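Long-range contact in Abbfa_003403 (Acinetobacter baumannii, PDB 4ZXH), which is a four-domain nonribosomal peptide synthetase with condensation, adenylation, carrier and thioesterase domains, probably activating an amino acid and assembling and releasing a peptide product: residues A[557-562]-A[622-627]. Numbering follows the deposited sequence.
Sequences AYVPLD and AYVMYT
Tyr558 and Tyr623 both place CG between the backbone N and the carbonyl carbon (chi1 65° and 56°), which sets the two side chains alongside one another, pointing the same way. CB of Tyr623 then sits over the middle of one face of the Tyr558 ring, a CH-pi contact of 3.8 Å from that carbon to the ring centroid. The rings themselves meet obliquely, their planes at 47°, with Tyr558 OH 3.6 Å from Tyr623 CD2. Tyr558 N donates to Ala622 O (3.3 Å). Tyr558 O accepts from Val624 N, the straighter and shorter bond (3.1 Å). This makes a single parallel bridge, Tyr558 with Tyr623. Farther along, Val559 divides its branches: CG2 lies 4.1 Å from Val624 CB, while CG1 reaches CE1 of Tyr626. Pro560 crosses Met625 at about a right angle, its CG touching the bent thioether at SD and CE, and the CE methyl lies over a face of the Tyr623 ring, toward its rim.

The contact joins two sheets of the adenylation domain, linking edge strand 557-560 of a parallel sheet to edge strand 621-627 of an antiparallel one. Trp552 adds a second donor to Ala622 O, and a classic bulge at Ala622 and Tyr623 faces Ile639 of strand 635-640. Helix 567-577 packs on Val559 and Tyr626, whose hydroxyl hydrogen-bonds Asp576, while helix 641-655 lies against Ala622 and Tyr623.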
ATOM      1  N   ALA A 557     -36.731  15.570 -33.961  1.00 34.35           N
ATOM      2  CA  ALA A 557     -35.625  15.187 -33.097  1.00 29.60           C
ATOM      3  C   ALA A 557     -34.805  14.169 -33.868  1.00 35.90           C
ATOM      4  O   ALA A 557     -35.366  13.389 -34.642  1.00 31.41           O
ATOM      5  CB  ALA A 557     -36.113  14.608 -31.800  1.00 21.52           C
ATOM      6  N   TYR A 558     -33.485  14.171 -33.691  1.00 24.79           N
ATOM      7  CA  TYR A 558     -32.693  13.188 -34.411  1.00 24.39           C
ATOM      8  C   TYR A 558     -32.254  12.063 -33.498  1.00 27.37           C
ATOM      9  O   TYR A 558     -32.128  12.228 -32.288  1.00 31.67           O
ATOM     10  CB  TYR A 558     -31.487  13.832 -35.097  1.00 21.32           C
ATOM     11  CG  TYR A 558     -30.462  14.419 -34.167  1.00 22.59           C
ATOM     12  CD1 TYR A 558     -30.575  15.720 -33.713  1.00 23.59           C
ATOM     13  CD2 TYR A 558     -29.369  13.668 -33.756  1.00 24.76           C
ATOM     14  CE1 TYR A 558     -29.635  16.261 -32.865  1.00 31.50           C
ATOM     15  CE2 TYR A 558     -28.413  14.196 -32.912  1.00 24.79           C
ATOM     16  CZ  TYR A 558     -28.548  15.493 -32.467  1.00 30.50           C
ATOM     17  OH  TYR A 558     -27.598  16.019 -31.620  1.00 23.65           O
ATOM     18  N   VAL A 559     -32.058  10.902 -34.103  1.00 32.63           N
ATOM     19  CA  VAL A 559     -31.507   9.739 -33.432  1.00 30.07           C
ATOM     20  C   VAL A 559     -30.181   9.358 -34.088  1.00 34.56           C
ATOM     21  O   VAL A 559     -30.165   8.913 -35.235  1.00 33.35           O
ATOM     22  CB  VAL A 559     -32.474   8.573 -33.511  1.00 22.68           C
ATOM     23  CG1 VAL A 559     -31.947   7.390 -32.720  1.00 21.58           C
ATOM     24  CG2 VAL A 559     -33.840   9.018 -33.019  1.00 22.75           C
ATOM     25  N   PRO A 560     -29.062   9.559 -33.375  1.00 34.50           N
ATOM     26  CA  PRO A 560     -27.742   9.303 -33.965  1.00 32.96           C
ATOM     27  C   PRO A 560     -27.504   7.839 -34.329  1.00 35.10           C
ATOM     28  O   PRO A 560     -27.504   6.974 -33.454  1.00 44.62           O
ATOM     29  CB  PRO A 560     -26.776   9.741 -32.861  1.00 27.76           C
ATOM     30  CG  PRO A 560     -27.545  10.699 -32.046  1.00 27.42           C
ATOM     31  CD  PRO A 560     -28.952  10.174 -32.045  1.00 27.90           C
ATOM     32  N   LEU A 561     -27.300   7.574 -35.613  1.00 33.55           N
ATOM     33  CA  LEU A 561     -26.864   6.259 -36.064  1.00 32.71           C
ATOM     34  C   LEU A 561     -25.489   6.376 -36.719  1.00 38.02           C
ATOM     35  O   LEU A 561     -25.374   6.515 -37.934  1.00 42.31           O
ATOM     36  CB  LEU A 561     -27.878   5.659 -37.030  1.00 29.34           C
ATOM     37  CG  LEU A 561     -29.281   5.541 -36.440  1.00 27.61           C
ATOM     38  CD1 LEU A 561     -30.313   5.550 -37.521  1.00 24.06           C
ATOM     39  CD2 LEU A 561     -29.385   4.283 -35.608  1.00 31.15           C
ATOM     40  N   ASP A 562     -24.448   6.368 -35.896  1.00 36.12           N
ATOM     41  CA  ASP A 562     -23.088   6.489 -36.397  1.00 37.50           C
ATOM     42  C   ASP A 562     -22.785   5.264 -37.243  1.00 38.72           C
ATOM     43  O   ASP A 562     -22.850   4.139 -36.741  1.00 43.28           O
ATOM     44  CB  ASP A 562     -22.104   6.628 -35.233  1.00 38.48           C
ATOM     45  CG  ASP A 562     -20.693   6.975 -35.681  1.00 44.89           C
ATOM     46  OD1 ASP A 562     -20.298   6.649 -36.826  1.00 48.66           O
ATOM     47  OD2 ASP A 562     -19.967   7.579 -34.867  1.00 43.04           O
ATOM     48  N   ALA A 622     -35.241  17.464 -28.699  1.00 32.41           N
ATOM     49  CA  ALA A 622     -34.117  17.722 -29.592  1.00 35.58           C
ATOM     50  C   ALA A 622     -33.460  16.443 -30.124  1.00 29.87           C
ATOM     51  O   ALA A 622     -33.110  16.366 -31.299  1.00 27.55           O
ATOM     52  CB  ALA A 622     -33.095  18.568 -28.902  1.00 39.15           C
ATOM     53  N   TYR A 623     -33.276  15.448 -29.267  1.00 24.93           N
ATOM     54  CA  TYR A 623     -32.746  14.189 -29.745  1.00 26.31           C
ATOM     55  C   TYR A 623     -33.026  13.050 -28.793  1.00 22.90           C
ATOM     56  O   TYR A 623     -33.424  13.262 -27.651  1.00 25.57           O
ATOM     57  CB  TYR A 623     -31.238  14.298 -29.996  1.00 26.40           C
ATOM     58  CG  TYR A 623     -30.402  14.747 -28.813  1.00 30.26           C
ATOM     59  CD1 TYR A 623     -30.128  13.880 -27.752  1.00 35.23           C
ATOM     60  CD2 TYR A 623     -29.835  16.017 -28.778  1.00 25.83           C
ATOM     61  CE1 TYR A 623     -29.343  14.277 -26.683  1.00 27.50           C
ATOM     62  CE2 TYR A 623     -29.045  16.420 -27.697  1.00 25.22           C
ATOM     63  CZ  TYR A 623     -28.810  15.546 -26.663  1.00 25.63           C
ATOM     64  OH  TYR A 623     -28.033  15.926 -25.605  1.00 40.65           O
ATOM     65  N   VAL A 624     -32.822  11.839 -29.287  1.00 25.68           N
ATOM     66  CA  VAL A 624     -32.895  10.638 -28.474  1.00 28.76           C
ATOM     67  C   VAL A 624     -31.545   9.971 -28.581  1.00 29.57           C
ATOM     68  O   VAL A 624     -31.222   9.381 -29.605  1.00 36.61           O
ATOM     69  CB  VAL A 624     -33.995   9.674 -28.948  1.00 29.56           C
ATOM     70  CG1 VAL A 624     -34.127   8.517 -27.984  1.00 27.76           C
ATOM     71  CG2 VAL A 624     -35.313  10.409 -29.087  1.00 33.03           C
ATOM     72  N   MET A 625     -30.743  10.104 -27.535  1.00 27.00           N
ATOM     73  CA  MET A 625     -29.367   9.632 -27.544  1.00 26.24           C
ATOM     74  C   MET A 625     -29.350   8.284 -26.863  1.00 31.81           C
ATOM     75  O   MET A 625     -29.723   8.169 -25.693  1.00 40.02           O
ATOM     76  CB  MET A 625     -28.447  10.631 -26.819  1.00 33.21           C
ATOM     77  CG  MET A 625     -26.959  10.328 -26.904  1.00 30.34           C
ATOM     78  SD  MET A 625     -26.240  10.739 -28.508  1.00 30.52           S
ATOM     79  CE  MET A 625     -26.851  12.417 -28.758  1.00 19.75           C
ATOM     80  N   TYR A 626     -28.951   7.255 -27.591  1.00 35.81           N
ATOM     81  CA  TYR A 626     -28.953   5.921 -27.017  1.00 35.65           C
ATOM     82  C   TYR A 626     -27.698   5.656 -26.191  1.00 38.40           C
ATOM     83  O   TYR A 626     -26.623   6.163 -26.493  1.00 34.29           O
ATOM     84  CB  TYR A 626     -29.149   4.888 -28.128  1.00 28.18           C
ATOM     85  CG  TYR A 626     -30.614   4.782 -28.389  1.00 24.44           C
ATOM     86  CD1 TYR A 626     -31.266   5.726 -29.168  1.00 22.86           C
ATOM     87  CD2 TYR A 626     -31.372   3.805 -27.768  1.00 25.94           C
ATOM     88  CE1 TYR A 626     -32.629   5.662 -29.359  1.00 25.46           C
ATOM     89  CE2 TYR A 626     -32.731   3.730 -27.959  1.00 23.70           C
ATOM     90  CZ  TYR A 626     -33.356   4.665 -28.748  1.00 28.06           C
ATOM     91  OH  TYR A 626     -34.712   4.591 -28.934  1.00 35.77           O
ATOM     92  N   THR A 627     -27.870   4.895 -25.116  1.00 51.09           N
ATOM     93  CA  THR A 627     -26.791   4.571 -24.192  1.00 59.79           C
ATOM     94  C   THR A 627     -26.971   3.126 -23.704  1.00 69.64           C
ATOM     95  O   THR A 627     -28.045   2.548 -23.868  1.00 79.81           O
ATOM     96  CB  THR A 627     -26.753   5.575 -23.006  1.00 49.27           C
ATOM     97  OG1 THR A 627     -25.609   5.319 -22.181  1.00 64.47           O
ATOM     98  CG2 THR A 627     -28.009   5.499 -22.173  1.00 35.79           C
TER